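Local coordinates for peptidoglycan-recognition protein-LC isoform LCa (Drosophila melanogaster, PDB 2F2L) that serves as a peptidoglycan receptor of the fly, its extracellular amidase-like domain helping activate the imd/Relish immune pathway against Gram-negative bacteria, at residues 30-35 / 101-106; 88-93 / 143-148. All coordinates share one frame; numbering follows the deposited sequence.

Contact 1. Residues 30-35 / 101-106; sequences LPTNSE and AYIGSF
The rings of Y102 and F106 are both met at their edges by the segment 30-35. The carbonyl oxygen of L30 lies in the plane of the Y102 ring, with L30 O 3.6 Å from Y102 CD2. P31 CB approaches F106 at its rim, near the ring plane, 4.2 Å from CD2. Also at the F106 edge, in plane, is the carbonyl oxygen of Y102.

The backbones pair as parallel strands, L30 beside A101 and P31 beside Y102. Y102 N donates to L30 O over 2.8 Å, and T32 N donates to Y102 O over 3.0 Å. Beyond the strand ends a side chain takes over the pairing. With chi1 at 58°, T32 OG1 sits between its own N and carbonyl carbon, and it accepts from G104 N over 2.9 Å in a nearly straight bond (167°). The same hydroxyl donates to S34 OG, which in turn donates to E35 O. This relay ties the turn after the strand to the G104 backbone. The other branch of T32, CG2, rests on A101 CB at 3.8 Å. G104 takes backbone angles open to glycine, and its CA comes within 3.1 Å of S34 O. One water donates to N33 OD1 and accepts from F106 N, bridging the two loops.

N33 ND2 is bonded to D150 O, and Y102 OH to T119 OG1. The contact lies where the neighbouring parallel strands 98-102 and 24-31, both inside the mixed amidase-type sheet, come to an end. Helix 40-57 packs on T32, S34 and I103, while helix 154-158 packs on P31, Y102 and F106.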
loop_
_atom_site.group_PDB
_atom_site.type_symbol
_atom_site.label_atom_id
_atom_site.label_comp_id
_atom_site.label_asym_id
_atom_site.label_seq_id
_atom_site.Cartn_x
_atom_site.Cartn_y
_atom_site.Cartn_z
ATOM N N LEU A 30 -1.088 20.289 -4.858
ATOM C CA LEU A 30 -2.284 19.664 -5.402
ATOM C C LEU A 30 -3.117 19.041 -4.272
ATOM O O LEU A 30 -2.571 18.626 -3.254
ATOM C CB LEU A 30 -1.944 18.557 -6.414
ATOM C CG LEU A 30 -0.951 18.797 -7.550
ATOM C CD1 LEU A 30 0.436 18.311 -7.179
ATOM C CD2 LEU A 30 -1.417 18.093 -8.807
ATOM N N PRO A 31 -4.441 18.961 -4.462
ATOM C CA PRO A 31 -5.278 18.176 -3.560
ATOM C C PRO A 31 -5.300 16.707 -4.000
ATOM O O PRO A 31 -5.125 16.420 -5.185
ATOM C CB PRO A 31 -6.652 18.817 -3.741
ATOM C CG PRO A 31 -6.651 19.217 -5.185
ATOM C CD PRO A 31 -5.234 19.597 -5.522
ATOM N N THR A 32 -5.513 15.779 -3.076
ATOM C CA THR A 32 -5.678 14.380 -3.495
ATOM C C THR A 32 -7.131 14.113 -3.906
ATOM O O THR A 32 -7.420 13.134 -4.602
ATOM C CB THR A 32 -5.235 13.367 -2.388
ATOM O OG1 THR A 32 -5.987 13.588 -1.189
ATOM C CG2 THR A 32 -3.773 13.500 -2.096
ATOM N N ASN A 33 -8.040 14.988 -3.465
ATOM C CA ASN A 33 -9.489 14.782 -3.582
ATOM C C ASN A 33 -9.972 13.452 -3.019
ATOM O O ASN A 33 -10.967 12.895 -3.472
ATOM C CB ASN A 33 -9.949 14.980 -5.036
ATOM C CG ASN A 33 -9.730 16.398 -5.516
ATOM O OD1 ASN A 33 -9.970 17.346 -4.768
ATOM N ND2 ASN A 33 -9.254 16.556 -6.758
ATOM N N SER A 34 -9.269 12.962 -2.006
ATOM C CA SER A 34 -9.695 11.828 -1.223
ATOM C C SER A 34 -10.247 12.399 0.077
ATOM O O SER A 34 -10.069 13.589 0.357
ATOM C CB SER A 34 -8.506 10.906 -0.937
ATOM O OG SER A 34 -7.555 11.516 -0.075
ATOM N N GLU A 35 -10.907 11.563 0.873
ATOM C CA GLU A 35 -11.172 11.900 2.269
ATOM C C GLU A 35 -9.864 12.266 2.958
ATOM O O GLU A 35 -8.799 11.829 2.537
ATOM C CB GLU A 35 -11.831 10.729 3.000
ATOM C CG GLU A 35 -13.342 10.690 2.846
ATOM C CD GLU A 35 -13.937 9.326 3.138
ATOM O OE1 GLU A 35 -14.688 9.194 4.131
ATOM O OE2 GLU A 35 -13.654 8.381 2.368
ATOM N N ALA A 101 1.305 16.681 -2.604
ATOM C CA ALA A 101 -0.137 16.454 -2.610
ATOM C C ALA A 101 -0.659 16.544 -1.174
ATOM O O ALA A 101 -0.069 15.980 -0.250
ATOM C CB ALA A 101 -0.459 15.113 -3.190
ATOM N N TYR A 102 -1.773 17.244 -1.000
ATOM C CA TYR A 102 -2.368 17.441 0.314
ATOM C C TYR A 102 -3.515 16.450 0.432
ATOM O O TYR A 102 -4.406 16.425 -0.401
ATOM C CB TYR A 102 -2.765 18.932 0.493
ATOM C CG TYR A 102 -1.500 19.753 0.633
ATOM C CD1 TYR A 102 -0.996 20.067 1.884
ATOM C CD2 TYR A 102 -0.730 20.081 -0.484
ATOM C CE1 TYR A 102 0.197 20.768 2.029
ATOM C CE2 TYR A 102 0.473 20.765 -0.357
ATOM C CZ TYR A 102 0.933 21.109 0.903
ATOM O OH TYR A 102 2.138 21.774 1.036
ATOM N N ILE A 103 -3.454 15.592 1.447
ATOM C CA ILE A 103 -4.446 14.525 1.588
ATOM C C ILE A 103 -5.773 15.103 2.067
ATOM O O ILE A 103 -5.888 15.567 3.195
ATOM C CB ILE A 103 -3.990 13.414 2.524
ATOM C CG1 ILE A 103 -2.670 12.827 2.020
ATOM C CG2 ILE A 103 -5.077 12.326 2.634
ATOM C CD1 ILE A 103 -1.978 11.943 3.006
ATOM N N GLY A 104 -6.768 15.062 1.189
ATOM C CA GLY A 104 -8.069 15.650 1.468
ATOM C C GLY A 104 -8.639 16.344 0.247
ATOM O O GLY A 104 -8.125 16.215 -0.855
ATOM N N SER A 105 -9.713 17.088 0.471
ATOM C CA SER A 105 -10.369 17.898 -0.547
ATOM C C SER A 105 -10.506 19.296 0.060
ATOM O O SER A 105 -11.001 19.421 1.184
ATOM C CB SER A 105 -11.745 17.318 -0.872
ATOM O OG SER A 105 -12.295 17.960 -2.020
ATOM N N PHE A 106 -10.047 20.328 -0.651
ATOM C CA PHE A 106 -9.869 21.652 -0.036
ATOM C C PHE A 106 -10.454 22.799 -0.844
ATOM O O PHE A 106 -9.846 23.857 -0.953
ATOM C CB PHE A 106 -8.390 21.920 0.212
ATOM C CG PHE A 106 -7.703 20.831 0.957
ATOM C CD1 PHE A 106 -7.707 20.813 2.345
ATOM C CD2 PHE A 106 -7.060 19.805 0.272
ATOM C CE1 PHE A 106 -7.073 19.791 3.041
ATOM C CE2 PHE A 106 -6.425 18.789 0.958
ATOM C CZ PHE A 106 -6.427 18.775 2.342
HETATM O O HOH W 1 -9.814 19.865 -3.515
HETATM O O HOH W 2 -13.215 16.777 -4.061
#

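Contact 2. Residues 88-93 / 143-148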
loop_
_atom_site.group_PDB
_atom_site.type_symbol
_atom_site.label_atom_id
_atom_site.label_comp_id
_atom_site.label_asym_id
_atom_site.label_seq_id
_atom_site.Cartn_x
_atom_site.Cartn_y
_atom_site.Cartn_z
ATOM N N MET A 88 1.058 16.538 -13.164
ATOM C CA MET A 88 0.409 17.406 -14.169
ATOM C C MET A 88 -0.025 16.695 -15.466
ATOM O O MET A 88 -0.739 17.291 -16.296
ATOM C CB MET A 88 1.331 18.572 -14.537
ATOM C CG MET A 88 1.801 19.395 -13.354
ATOM S SD MET A 88 0.459 20.042 -12.339
ATOM C CE MET A 88 -0.056 21.368 -13.427
ATOM N N ASN A 89 0.386 15.440 -15.649
ATOM C CA ASN A 89 0.136 14.719 -16.908
ATOM C C ASN A 89 0.660 15.538 -18.082
ATOM O O ASN A 89 0.027 15.632 -19.139
ATOM C CB ASN A 89 -1.359 14.435 -17.087
ATOM C CG ASN A 89 -1.962 13.733 -15.889
ATOM O OD1 ASN A 89 -1.601 12.600 -15.578
ATOM N ND2 ASN A 89 -2.900 14.399 -15.215
ATOM N N ASN A 90 1.820 16.145 -17.863
ATOM C CA ASN A 90 2.445 17.020 -18.827
ATOM C C ASN A 90 3.937 16.960 -18.578
ATOM O O ASN A 90 4.402 17.344 -17.500
ATOM C CB ASN A 90 1.910 18.434 -18.632
ATOM C CG ASN A 90 2.549 19.430 -19.547
ATOM O OD1 ASN A 90 3.739 19.686 -19.464
ATOM N ND2 ASN A 90 1.761 20.017 -20.407
ATOM N N ILE A 91 4.679 16.462 -19.567
ATOM C CA ILE A 91 6.107 16.157 -19.389
ATOM C C ILE A 91 6.948 17.417 -19.116
ATOM O O ILE A 91 7.948 17.353 -18.411
ATOM C CB ILE A 91 6.676 15.350 -20.608
ATOM C CG1 ILE A 91 8.089 14.806 -20.318
ATOM C CG2 ILE A 91 6.675 16.204 -21.907
ATOM C CD1 ILE A 91 8.179 13.903 -19.114
ATOM N N ASN A 92 6.531 18.551 -19.669
ATOM C CA ASN A 92 7.224 19.823 -19.454
ATOM C C ASN A 92 7.223 20.209 -17.977
ATOM O O ASN A 92 8.263 20.493 -17.403
ATOM C CB ASN A 92 6.562 20.939 -20.269
ATOM C CG ASN A 92 6.709 20.740 -21.752
ATOM O OD1 ASN A 92 7.704 20.178 -22.225
ATOM N ND2 ASN A 92 5.717 21.199 -22.508
ATOM N N TYR A 93 6.046 20.189 -17.363
ATOM C CA TYR A 93 5.919 20.478 -15.938
ATOM C C TYR A 93 6.500 19.369 -15.061
ATOM O O TYR A 93 7.298 19.641 -14.150
ATOM C CB TYR A 93 4.448 20.735 -15.572
ATOM C CG TYR A 93 3.948 22.097 -16.014
ATOM C CD1 TYR A 93 4.603 23.262 -15.609
ATOM C CD2 TYR A 93 2.819 22.229 -16.817
ATOM C CE1 TYR A 93 4.154 24.519 -15.996
ATOM C CE2 TYR A 93 2.354 23.497 -17.209
ATOM C CZ TYR A 93 3.036 24.633 -16.797
ATOM O OH TYR A 93 2.606 25.900 -17.166
ATOM N N LYS A 143 -3.366 27.029 -10.978
ATOM C CA LYS A 143 -2.870 28.234 -11.648
ATOM C C LYS A 143 -2.191 27.836 -12.959
ATOM O O LYS A 143 -2.352 28.499 -13.974
ATOM C CB LYS A 143 -1.905 29.002 -10.731
ATOM C CG LYS A 143 -1.108 30.114 -11.423
ATOM C CD LYS A 143 -0.675 31.228 -10.455
ATOM C CE LYS A 143 0.167 32.294 -11.173
ATOM N NZ LYS A 143 -0.057 33.696 -10.663
ATOM N N LEU A 144 -1.460 26.727 -12.933
ATOM C CA LEU A 144 -0.735 26.238 -14.105
ATOM C C LEU A 144 -1.677 25.712 -15.189
ATOM O O LEU A 144 -1.432 25.899 -16.383
ATOM C CB LEU A 144 0.255 25.134 -13.687
ATOM C CG LEU A 144 1.408 25.564 -12.783
ATOM C CD1 LEU A 144 2.239 24.344 -12.350
ATOM C CD2 LEU A 144 2.293 26.596 -13.472
ATOM N N MET A 145 -2.750 25.049 -14.763
ATOM C CA MET A 145 -3.746 24.483 -15.673
ATOM C C MET A 145 -5.123 24.813 -15.121
ATOM O O MET A 145 -5.737 23.989 -14.441
ATOM C CB MET A 145 -3.554 22.963 -15.803
ATOM C CG MET A 145 -2.247 22.576 -16.477
ATOM S SD MET A 145 -1.981 20.789 -16.673
ATOM C CE MET A 145 -0.362 20.786 -17.382
ATOM N N PRO A 146 -5.603 26.041 -15.392
ATOM C CA PRO A 146 -6.902 26.525 -14.904
ATOM C C PRO A 146 -8.107 25.681 -15.298
ATOM O O PRO A 146 -9.111 25.688 -14.585
ATOM C CB PRO A 146 -7.011 27.915 -15.535
ATOM C CG PRO A 146 -5.603 28.318 -15.798
ATOM C CD PRO A 146 -4.912 27.070 -16.188
ATOM N N SER A 147 -8.015 24.955 -16.409
ATOM C CA SER A 147 -9.160 24.202 -16.917
ATOM C C SER A 147 -9.388 22.872 -16.201
ATOM O O SER A 147 -10.441 22.265 -16.378
ATOM C CB SER A 147 -8.994 23.924 -18.407
ATOM O OG SER A 147 -7.998 22.937 -18.606
ATOM N N VAL A 148 -8.417 22.412 -15.416
ATOM C CA VAL A 148 -8.493 21.078 -14.820
ATOM C C VAL A 148 -9.262 21.144 -13.506
ATOM O O VAL A 148 -8.832 21.778 -12.550
ATOM C CB VAL A 148 -7.095 20.439 -14.622
ATOM C CG1 VAL A 148 -7.218 18.998 -14.090
ATOM C CG2 VAL A 148 -6.330 20.439 -15.933
#
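N90 OD1 accepts from Y93 N over 3.2 Å, a capping bond at the start of helix 91-94. The N-H points almost straight at the oxygen (165°), though the donor is tilted from the carbonyl plane. N90 is the N-cap. Its chi1 of 177° turns CG beside the carbonyl carbon, and OD1 meets the N-H of Y93 at the helix start.

Across to 143-148 the contact is apolar. M145 reaches over with its chain extended beyond CG, and its methyl ends among three residues. M145 CE is 3.5 Å from N90 CB. It also lies at the edge of the Y93 ring, 3.5 Å from CD2. The third is M88, whose carbonyl oxygen and CB both lie near this methyl.

M88 comes the other way. Its chain bends at chi2 and chi3, which brings CE 3.8 Å from L144 CB and equally near M145 SD. The side chains of M88 and L144 cross at about a right angle. L144 puts CD1 over one face of the Y93 ring, toward the rim, and CD2 near CE1 at 3.8 Å.

D94 steadies the turn before the helix by accepting from M88 N and N90 N. M88 and L144 both rest on I28 of strand 24-31, and M88 and M145 on F151. The cluster thus joins helix 91-94 to the end of helix 141-144, beside the sheet edge at strand 136-140.

How the contacts relate
Contact 1 is the more buried of the two and lies nearer the centre of the chain; contact 2 is a surface contact. Their centres are about 17 Å apart, and they do not touch. Contact 1 is made mainly of polar bonds, from strand pairing to a hydroxyl relay and bridging water. Contact 2 has no hydrogen bond between its segments and depends on methionine, leucine and tyrosine packing. Strand 24-31 links them: its last residues, L30 and P31, begin one segment of contact 1, and its I28 touches M88 and L144 of contact 2. F151 likewise touches L30 in one and both methionines in the other. Helix 91-94 also leads along the chain into strand 98-102.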